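Local coordinates for beta-ketoacyl-[acyl-carrier-protein] synthase FabY (Pseudomonas aeruginosa, PDB 4CW4) that starts fatty acid synthesis by condensing acetyl-CoA with malonyl-acyl carrier protein to give acetoacetyl-acyl carrier protein, at residues T288-G296 against R306-E314. Sequence-based numbering, arbitrary orientation.
Sequences TFLYNLQKG and RVVIVGNSE
Val310 presses its CG1 methyl against the helix backbone at Leu293 N, and the same methyl meets Asn292 CB and the Phe289 ring. With CG1 anti to the backbone N (chi1 -172°), this branch is the one that meets the ring, where Phe289 CE1 lies 3.7 Å from Val310 CG1. The ring turns its edge to the strand: Val310 C, Gly311 N and Asn312 OD1 lie near its plane, while Leu293 CB lies above one face, offset toward the rim. Gly296, having no side chain, brings bare backbone to the valines, its CA 4.0 Å from Val308 CG1, with Val310 CG2 beside it.

The axes run nearly antiparallel (168°) at 7.7 Å, as expected where a helix links strand 278-283 to strand 307-314, both parallel to strand 222-225, which lies between them. This is the buried helix of the thiolase fold that follows Cys286, probably the nucleophile as in other ketosynthases; in the sheet, strand 307-314 runs between strands 222-225 and 366-374.

Toward the Cys286 end the contact turns polar. Asn292 and Asn312 approach from opposite directions with amide planes 23° apart, and Asn292 ND2 makes two weak, bent bonds, to Gly311 O at 3.2 Å and to Asn312 OD1 at 3.4 Å. Asn312 OD1 also lies 3.1 Å from Phe289 CA, and Thr288 CG2 lies 3.4 Å from Asn312 ND2. Stronger bonds from outside fix both amides: Asn292 OD1 accepts from Ile282 N, and Asn312 ND2 donates to Gly227 O. Thr288 OG1 bonds to Ala285 O and Gly284 N, tying the helix start to the turn around Cys286, and the Thr288 side chain stands about 7 Å from that of Cys286.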
loop_
_atom_site.group_PDB
_atom_site.type_symbol
_atom_site.label_atom_id
_atom_site.label_comp_id
_atom_site.label_asym_id
_atom_site.label_seq_id
_atom_site.Cartn_x
_atom_site.Cartn_y
_atom_site.Cartn_z
ATOM N N THR A 288 5.312 8.049 -3.378
ATOM C CA THR A 288 5.327 6.591 -3.424
ATOM C C THR A 288 6.412 5.968 -4.313
ATOM O O THR A 288 7.069 5.010 -3.891
ATOM C CB THR A 288 3.915 6.077 -3.813
ATOM O OG1 THR A 288 3.048 6.184 -2.682
ATOM C CG2 THR A 288 3.923 4.639 -4.296
ATOM N N PHE A 289 6.618 6.463 -5.531
ATOM C CA PHE A 289 7.591 5.777 -6.366
ATOM C C PHE A 289 8.972 5.763 -5.726
ATOM O O PHE A 289 9.669 4.769 -5.815
ATOM C CB PHE A 289 7.648 6.350 -7.785
ATOM C CG PHE A 289 8.857 5.899 -8.545
ATOM C CD1 PHE A 289 8.899 4.646 -9.125
ATOM C CD2 PHE A 289 9.965 6.711 -8.642
ATOM C CE1 PHE A 289 9.998 4.229 -9.805
ATOM C CE2 PHE A 289 11.084 6.286 -9.327
ATOM C CZ PHE A 289 11.102 5.042 -9.905
ATOM N N LEU A 290 9.360 6.856 -5.079
ATOM C CA LEU A 290 10.648 6.900 -4.417
ATOM C C LEU A 290 10.703 5.920 -3.244
ATOM O O LEU A 290 11.762 5.397 -2.946
ATOM C CB LEU A 290 11.001 8.331 -3.980
ATOM C CG LEU A 290 11.324 9.328 -5.107
ATOM C CD1 LEU A 290 11.716 10.684 -4.528
ATOM C CD2 LEU A 290 12.438 8.796 -5.980
ATOM N N TYR A 291 9.578 5.674 -2.572
ATOM C CA TYR A 291 9.552 4.650 -1.543
ATOM C C TYR A 291 9.814 3.248 -2.118
ATOM O O TYR A 291 10.591 2.463 -1.558
ATOM C CB TYR A 291 8.213 4.674 -0.796
ATOM C CG TYR A 291 7.976 5.831 0.165
ATOM C CD1 TYR A 291 8.329 7.125 -0.135
ATOM C CD2 TYR A 291 7.356 5.611 1.374
ATOM C CE1 TYR A 291 8.093 8.166 0.753
ATOM C CE2 TYR A 291 7.108 6.641 2.258
ATOM C CZ TYR A 291 7.485 7.918 1.942
ATOM O OH TYR A 291 7.256 8.964 2.809
ATOM N N ASN A 292 9.203 2.944 -3.258
ATOM C CA ASN A 292 9.491 1.694 -3.949
ATOM C C ASN A 292 10.962 1.672 -4.396
ATOM O O ASN A 292 11.633 0.641 -4.340
ATOM C CB ASN A 292 8.573 1.525 -5.172
ATOM C CG ASN A 292 7.194 1.006 -4.818
ATOM O OD1 ASN A 292 7.008 0.285 -3.834
ATOM N ND2 ASN A 292 6.226 1.347 -5.653
ATOM N N LEU A 293 11.470 2.810 -4.845
ATOM C CA LEU A 293 12.842 2.880 -5.351
ATOM C C LEU A 293 13.843 2.676 -4.201
ATOM O O LEU A 293 14.871 2.040 -4.394
ATOM C CB LEU A 293 13.098 4.199 -6.084
ATOM C CG LEU A 293 14.436 4.359 -6.810
ATOM C CD1 LEU A 293 14.572 3.318 -7.889
ATOM C CD2 LEU A 293 14.565 5.753 -7.416
ATOM N N GLN A 294 13.520 3.162 -3.005
ATOM C CA GLN A 294 14.393 2.943 -1.865
ATOM C C GLN A 294 14.544 1.441 -1.600
ATOM O O GLN A 294 15.658 0.927 -1.355
ATOM C CB GLN A 294 13.876 3.647 -0.615
ATOM C CG GLN A 294 14.898 3.610 0.531
ATOM C CD GLN A 294 14.349 4.168 1.823
ATOM O OE1 GLN A 294 13.454 3.570 2.428
ATOM N NE2 GLN A 294 14.857 5.331 2.246
ATOM N N LYS A 295 13.417 0.736 -1.615
ATOM C CA LYS A 295 13.449 -0.705 -1.461
ATOM C C LYS A 295 14.274 -1.360 -2.576
ATOM O O LYS A 295 15.079 -2.264 -2.314
ATOM C CB LYS A 295 12.016 -1.238 -1.418
ATOM C CG LYS A 295 11.875 -2.738 -1.241
ATOM C CD LYS A 295 12.037 -3.166 0.195
ATOM C CE LYS A 295 12.073 -4.685 0.268
ATOM N NZ LYS A 295 12.195 -5.186 1.651
ATOM N N GLY A 296 14.108 -0.894 -3.806
ATOM C CA GLY A 296 14.863 -1.451 -4.913
ATOM C C GLY A 296 16.355 -1.292 -4.759
ATOM O O GLY A 296 17.106 -2.226 -5.029
ATOM N N ARG A 306 19.164 -8.991 -7.844
ATOM C CA ARG A 306 20.078 -8.520 -8.867
ATOM C C ARG A 306 19.371 -7.814 -10.012
ATOM O O ARG A 306 20.022 -7.053 -10.750
ATOM C CB ARG A 306 20.878 -9.690 -9.401
ATOM C CG ARG A 306 21.709 -10.369 -8.308
ATOM C CD ARG A 306 22.784 -11.278 -8.844
ATOM N NE ARG A 306 23.861 -10.479 -9.428
ATOM C CZ ARG A 306 25.061 -10.936 -9.774
ATOM N NH1 ARG A 306 25.373 -12.216 -9.621
ATOM N NH2 ARG A 306 25.961 -10.099 -10.267
ATOM N N VAL A 307 18.075 -8.090 -10.186
ATOM C CA VAL A 307 17.263 -7.455 -11.220
ATOM C C VAL A 307 16.011 -6.970 -10.543
ATOM O O VAL A 307 15.324 -7.762 -9.895
ATOM C CB VAL A 307 16.870 -8.433 -12.347
ATOM C CG1 VAL A 307 16.065 -7.718 -13.436
ATOM C CG2 VAL A 307 18.118 -9.074 -12.927
ATOM N N VAL A 308 15.726 -5.679 -10.668
ATOM C CA VAL A 308 14.591 -5.100 -9.979
ATOM C C VAL A 308 13.762 -4.250 -10.933
ATOM O O VAL A 308 14.277 -3.348 -11.591
ATOM C CB VAL A 308 15.012 -4.202 -8.786
ATOM C CG1 VAL A 308 13.762 -3.702 -8.051
ATOM C CG2 VAL A 308 15.939 -4.934 -7.836
ATOM N N ILE A 309 12.468 -4.541 -10.995
ATOM C CA ILE A 309 11.537 -3.712 -11.759
ATOM C C ILE A 309 10.844 -2.844 -10.727
ATOM O O ILE A 309 10.202 -3.362 -9.808
ATOM C CB ILE A 309 10.518 -4.548 -12.539
ATOM C CG1 ILE A 309 11.177 -5.246 -13.758
ATOM C CG2 ILE A 309 9.391 -3.655 -13.071
ATOM C CD1 ILE A 309 12.240 -6.292 -13.434
ATOM N N VAL A 310 11.017 -1.531 -10.844
ATOM C CA VAL A 310 10.443 -0.585 -9.892
ATOM C C VAL A 310 9.568 0.408 -10.630
ATOM O O VAL A 310 9.989 0.987 -11.623
ATOM C CB VAL A 310 11.535 0.246 -9.177
ATOM C CG1 VAL A 310 10.923 1.078 -8.058
ATOM C CG2 VAL A 310 12.664 -0.627 -8.630
ATOM N N GLY A 311 8.356 0.624 -10.152
ATOM C CA GLY A 311 7.500 1.595 -10.804
ATOM C C GLY A 311 6.183 1.751 -10.074
ATOM O O GLY A 311 6.076 1.428 -8.884
ATOM N N ASN A 312 5.175 2.232 -10.789
ATOM C CA ASN A 312 3.847 2.444 -10.225
ATOM C C ASN A 312 2.851 2.579 -11.368
ATOM O O ASN A 312 3.225 2.805 -12.528
ATOM C CB ASN A 312 3.817 3.716 -9.369
ATOM C CG ASN A 312 4.362 3.513 -7.971
ATOM O OD1 ASN A 312 5.433 4.018 -7.623
ATOM N ND2 ASN A 312 3.628 2.781 -7.157
ATOM N N SER A 313 1.571 2.460 -11.030
ATOM C CA SER A 313 0.507 2.671 -11.976
ATOM C C SER A 313 -0.676 3.293 -11.257
ATOM O O SER A 313 -1.161 2.732 -10.276
ATOM C CB SER A 313 0.056 1.365 -12.593
ATOM O OG SER A 313 -0.910 1.662 -13.591
ATOM N N GLU A 314 -1.108 4.445 -11.727
ATOM C CA GLU A 314 -2.236 5.149 -11.144
ATOM C C GLU A 314 -3.130 5.677 -12.260
ATOM O O GLU A 314 -2.666 6.338 -13.184
ATOM C CB GLU A 314 -1.777 6.303 -10.249
ATOM C CG GLU A 314 -2.846 6.775 -9.275
ATOM C CD GLU A 314 -2.714 6.165 -7.901
ATOM O OE1 GLU A 314 -1.621 6.217 -7.304
ATOM O OE2 GLU A 314 -3.727 5.673 -7.377
#